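Local coordinates for Lin2722 protein (Listeria innocua, PDB 3DS8) that is of unknown function but belongs to the alpha/beta hydrolase superfamily and carries a probable Ser-His-Asp triad, consistent with hydrolase activity, at residues L37-N42 with I82-L87; A209-I214 with E246-L251. All coordinates share one frame; numbering follows the deposited sequence.

Contact 1 (L37-N42 with I82-L87)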
ATOM      1  N   LEU A  37      -8.867  -9.909  11.756  1.00 16.74           N
ATOM      2  CA  LEU A  37      -8.316  -9.530  13.046  1.00 17.78           C
ATOM      3  C   LEU A  37      -8.093  -8.000  12.993  1.00 16.86           C
ATOM      4  O   LEU A  37      -7.799  -7.457  11.927  1.00 16.72           O
ATOM      5  CB  LEU A  37      -6.996 -10.291  13.206  1.00 19.25           C
ATOM      6  CG  LEU A  37      -6.134 -10.197  14.418  1.00 23.19           C
ATOM      7  CD1 LEU A  37      -5.073 -11.315  14.409  1.00 29.18           C
ATOM      8  CD2 LEU A  37      -5.542  -8.888  14.379  1.00 26.28           C
ATOM      9  N   THR A  38      -8.308  -7.294  14.107  1.00 15.53           N
ATOM     10  CA  THR A  38      -7.926  -5.882  14.191  1.00 15.77           C
ATOM     11  C   THR A  38      -6.687  -5.766  15.070  1.00 15.21           C
ATOM     12  O   THR A  38      -6.630  -6.365  16.135  1.00 13.68           O
ATOM     13  CB  THR A  38      -9.085  -4.999  14.703  1.00 16.59           C
ATOM     14  OG1 THR A  38     -10.126  -4.989  13.715  1.00 19.35           O
ATOM     15  CG2 THR A  38      -8.624  -3.546  14.988  1.00 15.96           C
HETATM   16  N   MSE A  39      -5.682  -5.019  14.611  1.00 15.49           N
HETATM   17  CA  MSE A  39      -4.470  -4.816  15.386  1.00 18.32           C
HETATM   18  C   MSE A  39      -4.198  -3.347  15.444  1.00 16.93           C
HETATM   19  O   MSE A  39      -4.304  -2.672  14.441  1.00 15.30           O
HETATM   20  CB  MSE A  39      -3.235  -5.428  14.747  1.00 17.95           C
HETATM   21  CG  MSE A  39      -3.122  -6.887  14.802  1.00 24.48           C
HETATM   22 SE   MSE A  39      -1.268  -7.359  14.218  1.00 36.81          SE
HETATM   23  CE  MSE A  39      -0.266  -6.851  15.736  1.00 27.82           C
ATOM     24  N   THR A  40      -3.781  -2.849  16.603  1.00 16.74           N
ATOM     25  CA  THR A  40      -3.415  -1.460  16.668  1.00 18.90           C
ATOM     26  C   THR A  40      -2.105  -1.308  17.439  1.00 18.75           C
ATOM     27  O   THR A  40      -1.759  -2.153  18.279  1.00 17.34           O
ATOM     28  CB  THR A  40      -4.543  -0.677  17.331  1.00 19.83           C
ATOM     29  OG1 THR A  40      -4.830  -1.255  18.593  1.00 22.62           O
ATOM     30  CG2 THR A  40      -5.864  -0.743  16.484  1.00 20.88           C
ATOM     31  N   VAL A  41      -1.382  -0.235  17.162  1.00 19.54           N
ATOM     32  CA  VAL A  41      -0.067   0.001  17.798  1.00 19.91           C
ATOM     33  C   VAL A  41       0.004   1.462  18.214  1.00 22.55           C
ATOM     34  O   VAL A  41      -0.615   2.344  17.604  1.00 20.38           O
ATOM     35  CB  VAL A  41       1.145  -0.426  16.887  1.00 20.91           C
ATOM     36  CG1 VAL A  41       1.184   0.401  15.552  1.00 20.18           C
ATOM     37  CG2 VAL A  41       2.533  -0.273  17.623  1.00 21.37           C
ATOM     38  N   ASN A  42       0.727   1.686  19.305  1.00 22.17           N
ATOM     39  CA  ASN A  42       0.935   2.991  19.885  1.00 24.77           C
ATOM     40  C   ASN A  42       2.433   3.059  20.176  1.00 25.25           C
ATOM     41  O   ASN A  42       2.970   2.205  20.895  1.00 25.52           O
ATOM     42  CB  ASN A  42       0.127   3.066  21.170  1.00 24.94           C
ATOM     43  CG  ASN A  42       0.178   4.402  21.855  1.00 27.78           C
ATOM     44  OD1 ASN A  42       1.051   5.252  21.619  1.00 32.60           O
ATOM     45  ND2 ASN A  42      -0.756   4.582  22.764  1.00 31.15           N
ATOM     46  N   ILE A  82       7.404  -3.722  14.417  1.00 15.84           N
ATOM     47  CA  ILE A  82       7.300  -4.208  15.790  1.00 15.83           C
ATOM     48  C   ILE A  82       6.044  -5.074  15.939  1.00 15.16           C
ATOM     49  O   ILE A  82       6.087  -6.167  16.510  1.00 14.72           O
ATOM     50  CB  ILE A  82       7.297  -3.037  16.802  1.00 15.40           C
ATOM     51  CG1 ILE A  82       8.676  -2.332  16.785  1.00 18.02           C
ATOM     52  CG2 ILE A  82       6.936  -3.519  18.209  1.00 15.52           C
ATOM     53  CD1 ILE A  82       8.692  -0.969  17.502  1.00 17.37           C
ATOM     54  N   ALA A  83       4.949  -4.591  15.387  1.00 16.08           N
ATOM     55  CA  ALA A  83       3.673  -5.312  15.416  1.00 16.01           C
ATOM     56  C   ALA A  83       3.700  -6.586  14.553  1.00 15.93           C
ATOM     57  O   ALA A  83       3.131  -7.634  14.940  1.00 15.12           O
ATOM     58  CB  ALA A  83       2.558  -4.386  14.980  1.00 16.20           C
HETATM   59  N   MSE A  84       4.339  -6.512  13.398  1.00 14.76           N
HETATM   60  CA  MSE A  84       4.499  -7.699  12.537  1.00 15.69           C
HETATM   61  C   MSE A  84       5.377  -8.784  13.165  1.00 16.28           C
HETATM   62  O   MSE A  84       5.116  -9.972  12.924  1.00 16.37           O
HETATM   63  CB  MSE A  84       5.056  -7.329  11.170  1.00 15.69           C
HETATM   64  CG  MSE A  84       4.119  -6.487  10.348  1.00 15.84           C
HETATM   65 SE   MSE A  84       2.320  -7.349  10.076  1.00 29.82          SE
HETATM   66  CE  MSE A  84       1.308  -6.510  11.590  1.00 20.31           C
ATOM     67  N   GLU A  85       6.341  -8.398  14.010  1.00 16.61           N
ATOM     68  CA  GLU A  85       7.115  -9.406  14.770  1.00 17.79           C
ATOM     69  C   GLU A  85       6.151 -10.184  15.681  1.00 17.98           C
ATOM     70  O   GLU A  85       6.239 -11.403  15.795  1.00 17.39           O
ATOM     71  CB  GLU A  85       8.251  -8.791  15.592  1.00 18.62           C
ATOM     72  CG  GLU A  85       9.362  -8.260  14.748  1.00 19.69           C
ATOM     73  CD  GLU A  85      10.381  -7.410  15.545  1.00 23.60           C
ATOM     74  OE1 GLU A  85       9.989  -6.692  16.495  1.00 33.81           O
ATOM     75  OE2 GLU A  85      11.572  -7.427  15.185  1.00 29.22           O
ATOM     76  N   ASP A  86       5.212  -9.478  16.300  1.00 17.28           N
ATOM     77  CA  ASP A  86       4.243 -10.145  17.189  1.00 17.82           C
ATOM     78  C   ASP A  86       3.264 -10.994  16.397  1.00 17.38           C
ATOM     79  O   ASP A  86       2.935 -12.114  16.819  1.00 18.08           O
ATOM     80  CB  ASP A  86       3.469  -9.107  18.002  1.00 18.11           C
ATOM     81  CG  ASP A  86       4.288  -8.501  19.103  1.00 23.40           C
ATOM     82  OD1 ASP A  86       5.370  -9.050  19.438  1.00 28.15           O
ATOM     83  OD2 ASP A  86       3.829  -7.487  19.675  1.00 28.09           O
ATOM     84  N   LEU A  87       2.791 -10.480  15.264  1.00 17.07           N
ATOM     85  CA  LEU A  87       1.871 -11.256  14.405  1.00 16.64           C
ATOM     86  C   LEU A  87       2.496 -12.562  13.958  1.00 16.32           C
ATOM     87  O   LEU A  87       1.859 -13.617  14.050  1.00 16.88           O
ATOM     88  CB  LEU A  87       1.454 -10.455  13.189  1.00 16.12           C
ATOM     89  CG  LEU A  87       0.359 -11.086  12.310  1.00 17.04           C
ATOM     90  CD1 LEU A  87      -1.002 -11.302  13.083  1.00 17.53           C
ATOM     91  CD2 LEU A  87       0.140 -10.281  11.045  1.00 16.84           C
TER
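Met39, a selenomethionine on strand 36-42, points its side chain at helix 73-91 and makes three of the four side-chain contacts between 37-42 and 82-87. Its CB is directed toward the helix. CG has no helix partner within 4.2 Å; the touching is done beyond it. SE touches two helix side chains that lie roughly at right angles about it, with Met84 CE 3.8 Å from Met39 SE and Leu87 CD1 4.1 Å from the same atom. The chain then bends at chi3 (74°), which swings the terminal methyl over the Ala83 position: Met39 CE lies 3.8 Å from Ala83 CB and 3.6 Å from Ala83 O. That oxygen also accepts the helix bond from Leu87 N; the methyl makes a van der Waals contact with it.

The strand and helix segments run at 139° to one another with axes 9.7 Å apart, the layer packing of the alpha/beta hydrolase fold, in which helices cover the faces of a central sheet. Strand 36-42 hydrogen-bonds to strand 61-66 through Leu37 and Met39, and Phe64 of that neighbouring strand also meets Ala83.

Met84, the second selenomethionine, starts out away from the strand; bends at chi2 and chi3 bring its methyl back to Met39. One turn along from Ala83, Leu87 presents a single branch, CD1, both to selenium and to Leu37 CD1, the two leucine methyls being 4.3 Å apart.

Contact 2 (A209-I214 with E246-L251)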
ATOM      1  N   ALA A 209       6.650  -7.313 -10.277  1.00 13.74           N
ATOM      2  CA  ALA A 209       5.565  -6.708 -11.014  1.00 13.23           C
ATOM      3  C   ALA A 209       5.362  -5.289 -10.536  1.00 12.94           C
ATOM      4  O   ALA A 209       5.486  -4.981  -9.350  1.00 12.58           O
ATOM      5  CB  ALA A 209       4.275  -7.502 -10.841  1.00 12.55           C
ATOM      6  N   TYR A 210       5.060  -4.413 -11.475  1.00 13.04           N
ATOM      7  CA  TYR A 210       4.694  -3.053 -11.162  1.00 13.48           C
ATOM      8  C   TYR A 210       3.619  -2.642 -12.135  1.00 13.64           C
ATOM      9  O   TYR A 210       3.854  -2.652 -13.323  1.00 14.24           O
ATOM     10  CB  TYR A 210       5.878  -2.090 -11.307  1.00 13.37           C
ATOM     11  CG  TYR A 210       5.457  -0.662 -11.130  1.00 14.69           C
ATOM     12  CD1 TYR A 210       5.019  -0.194  -9.891  1.00 14.78           C
ATOM     13  CD2 TYR A 210       5.437   0.239 -12.223  1.00 13.24           C
ATOM     14  CE1 TYR A 210       4.555   1.129  -9.742  1.00 13.82           C
ATOM     15  CE2 TYR A 210       5.037   1.573 -12.054  1.00 14.71           C
ATOM     16  CZ  TYR A 210       4.580   1.999 -10.794  1.00 12.33           C
ATOM     17  OH  TYR A 210       4.176   3.317 -10.634  1.00 13.40           O
ATOM     18  N   ILE A 211       2.443  -2.317 -11.613  1.00 13.73           N
ATOM     19  CA  ILE A 211       1.272  -1.946 -12.406  1.00 13.56           C
ATOM     20  C   ILE A 211       0.713  -0.619 -11.922  1.00 13.29           C
ATOM     21  O   ILE A 211       0.612  -0.402 -10.714  1.00 14.17           O
ATOM     22  CB  ILE A 211       0.185  -3.044 -12.283  1.00 13.47           C
ATOM     23  CG1 ILE A 211       0.748  -4.417 -12.718  1.00 16.43           C
ATOM     24  CG2 ILE A 211      -1.076  -2.636 -13.061  1.00 14.15           C
ATOM     25  CD1 ILE A 211      -0.320  -5.542 -12.832  1.00 17.24           C
ATOM     26  N   GLU A 212       0.388   0.286 -12.857  1.00 13.56           N
ATOM     27  CA  GLU A 212      -0.246   1.551 -12.524  1.00 13.39           C
ATOM     28  C   GLU A 212      -1.710   1.529 -12.950  1.00 13.12           C
ATOM     29  O   GLU A 212      -2.057   0.916 -14.005  1.00 12.98           O
ATOM     30  CB  GLU A 212       0.472   2.684 -13.285  1.00 13.87           C
ATOM     31  CG  GLU A 212       1.920   2.852 -12.847  1.00 13.84           C
ATOM     32  CD  GLU A 212       2.658   3.970 -13.538  1.00 14.16           C
ATOM     33  OE1 GLU A 212       2.232   4.419 -14.610  1.00 15.38           O
ATOM     34  OE2 GLU A 212       3.695   4.419 -12.966  1.00 14.92           O
ATOM     35  N   ASP A 213      -2.568   2.254 -12.236  1.00 15.03           N
ATOM     36  CA  ASP A 213      -3.985   2.414 -12.640  1.00 16.19           C
ATOM     37  C   ASP A 213      -4.374   3.830 -12.258  1.00 15.96           C
ATOM     38  O   ASP A 213      -4.239   4.209 -11.096  1.00 17.75           O
ATOM     39  CB  ASP A 213      -4.882   1.435 -11.845  1.00 16.83           C
ATOM     40  CG  ASP A 213      -6.421   1.896 -11.718  1.00 22.55           C
ATOM     41  OD1 ASP A 213      -7.098   1.579 -12.683  1.00 24.22           O
ATOM     42  OD2 ASP A 213      -6.945   2.547 -10.671  1.00 24.92           O
ATOM     43  N   ILE A 214      -4.740   4.638 -13.235  1.00 15.67           N
ATOM     44  CA  ILE A 214      -5.194   6.015 -12.975  1.00 15.00           C
ATOM     45  C   ILE A 214      -6.705   6.081 -13.098  1.00 15.13           C
ATOM     46  O   ILE A 214      -7.271   5.597 -14.091  1.00 15.55           O
ATOM     47  CB  ILE A 214      -4.597   7.007 -13.971  1.00 14.93           C
ATOM     48  CG1 ILE A 214      -3.069   6.986 -13.909  1.00 14.81           C
ATOM     49  CG2 ILE A 214      -5.151   8.449 -13.702  1.00 16.82           C
ATOM     50  CD1 ILE A 214      -2.427   7.849 -14.975  1.00 15.69           C
ATOM     51  N   GLU A 246       6.831 -14.264 -14.486  1.00 23.89           N
ATOM     52  CA  GLU A 246       7.682 -13.350 -15.254  1.00 23.64           C
ATOM     53  C   GLU A 246       7.509 -11.932 -14.758  1.00 20.48           C
ATOM     54  O   GLU A 246       6.492 -11.573 -14.172  1.00 19.50           O
ATOM     55  CB  GLU A 246       7.383 -13.417 -16.767  1.00 23.68           C
ATOM     56  CG  GLU A 246       6.012 -12.883 -17.173  1.00 26.05           C
ATOM     57  CD  GLU A 246       5.622 -13.157 -18.637  1.00 28.15           C
ATOM     58  OE1 GLU A 246       6.508 -13.456 -19.470  1.00 30.11           O
ATOM     59  OE2 GLU A 246       4.392 -13.031 -18.938  1.00 35.05           O
ATOM     60  N   THR A 247       8.503 -11.114 -15.035  1.00 17.77           N
ATOM     61  CA  THR A 247       8.427  -9.710 -14.725  1.00 16.50           C
ATOM     62  C   THR A 247       7.299  -9.066 -15.543  1.00 15.29           C
ATOM     63  O   THR A 247       7.096  -9.404 -16.723  1.00 13.69           O
ATOM     64  CB  THR A 247       9.772  -9.040 -15.044  1.00 16.62           C
ATOM     65  OG1 THR A 247      10.759  -9.540 -14.134  1.00 17.75           O
ATOM     66  CG2 THR A 247       9.683  -7.563 -14.933  1.00 18.43           C
ATOM     67  N   VAL A 248       6.555  -8.180 -14.892  1.00 15.12           N
ATOM     68  CA  VAL A 248       5.505  -7.404 -15.540  1.00 15.23           C
ATOM     69  C   VAL A 248       5.697  -5.939 -15.156  1.00 15.16           C
ATOM     70  O   VAL A 248       5.945  -5.602 -13.996  1.00 15.94           O
ATOM     71  CB  VAL A 248       4.093  -7.894 -15.089  1.00 16.44           C
ATOM     72  CG1 VAL A 248       2.963  -6.906 -15.538  1.00 18.10           C
ATOM     73  CG2 VAL A 248       3.823  -9.247 -15.564  1.00 16.25           C
ATOM     74  N   ILE A 249       5.630  -5.054 -16.138  1.00 14.31           N
ATOM     75  CA  ILE A 249       5.607  -3.638 -15.869  1.00 14.21           C
ATOM     76  C   ILE A 249       4.485  -3.051 -16.723  1.00 14.24           C
ATOM     77  O   ILE A 249       4.454  -3.263 -17.945  1.00 14.70           O
ATOM     78  CB  ILE A 249       6.950  -2.931 -16.253  1.00 14.58           C
ATOM     79  CG1 ILE A 249       8.141  -3.488 -15.501  1.00 15.84           C
ATOM     80  CG2 ILE A 249       6.877  -1.366 -16.047  1.00 14.50           C
ATOM     81  CD1 ILE A 249       9.490  -2.956 -16.064  1.00 16.59           C
ATOM     82  N   GLN A 250       3.564  -2.319 -16.111  1.00 13.95           N
ATOM     83  CA  GLN A 250       2.504  -1.703 -16.886  1.00 14.84           C
ATOM     84  C   GLN A 250       2.330  -0.282 -16.418  1.00 14.41           C
ATOM     85  O   GLN A 250       2.060  -0.034 -15.226  1.00 14.05           O
ATOM     86  CB  GLN A 250       1.214  -2.499 -16.745  1.00 15.33           C
ATOM     87  CG  GLN A 250       0.132  -2.149 -17.737  1.00 17.91           C
ATOM     88  CD  GLN A 250      -1.010  -3.164 -17.675  1.00 22.29           C
ATOM     89  OE1 GLN A 250      -1.227  -3.840 -16.618  1.00 28.69           O
ATOM     90  NE2 GLN A 250      -1.725  -3.306 -18.789  1.00 31.46           N
ATOM     91  N   LEU A 251       2.544   0.642 -17.344  1.00 13.86           N
ATOM     92  CA  LEU A 251       2.559   2.066 -17.037  1.00 15.43           C
ATOM     93  C   LEU A 251       1.343   2.679 -17.700  1.00 17.50           C
ATOM     94  O   LEU A 251       0.921   2.225 -18.777  1.00 17.04           O
ATOM     95  CB  LEU A 251       3.822   2.724 -17.576  1.00 15.80           C
ATOM     96  CG  LEU A 251       5.156   2.075 -17.179  1.00 16.70           C
ATOM     97  CD1 LEU A 251       6.354   2.800 -17.816  1.00 18.67           C
ATOM     98  CD2 LEU A 251       5.270   2.045 -15.671  1.00 17.34           C
TER
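Segment 209-214 of strand 209-216 and strand 248-250 run parallel, 17° between their directions and 4.7 Å between axes, with Ala209 paired to Val248, Tyr210 to Ile249 and Ile211 to Gln250. They are the two strands of a beta-alpha-beta unit whose crossover contains helix 229-240, and the second of them is the outermost strand at this end of the alpha/beta hydrolase sheet. Three backbone bonds join them: Tyr210 N to Val248 O at 2.9 Å, Gln250 N to Tyr210 O at 2.8 Å and Glu212 N to Gln250 O at 2.9 Å. The middle one is the straightest at hydrogen, 158°.

On the face carrying Ala209, Ile211, Val248 and Gln250, Ile211 meets Val248 CG1 through CG1, while its CG2 approaches Gln250 OE1; Trp237 and Phe238 of helix 229-240 also pack on Ile211.

The other face is built around the Tyr210 ring. With CG anti to the backbone N (chi1 174°), the ring is carried to where its CE2 edge meets Leu251 CD2, in plane and 3.7 Å away. The extended Glu212 side chain crosses Leu251 obliquely, with Glu212 OE1 3.4 Å from Leu251 CA; a salt bridge to Arg200 probably favours its ionised form. The end of the phenol is held by Tyr210 OH donating to Glu212 OE2, 2.6 Å away, through the oxygen's anti lone pair.

How the contacts relate
Contacts 1 and 2 both involve the same mixed sheet but lie on opposite sides of the chain's centre, with about 30 Å between their centres and about 20 Å between nearest atoms. Across the sheet, strand 36-42 is second from one end, inside 46-50, whereas 248-250 forms the other end. They also differ in kind: contact 1 sets a helix against a sheet face, and contact 2 adds a strand to a sheet edge by backbone bonding. The probable nucleophile elbow (GxSxG, with Gly100, Ser102 and Gly104) lies at the end of strand 95-101, between the two in strand order, and Ser102 may form a triad with His222 and Asp188. Neither contact contains a triad residue.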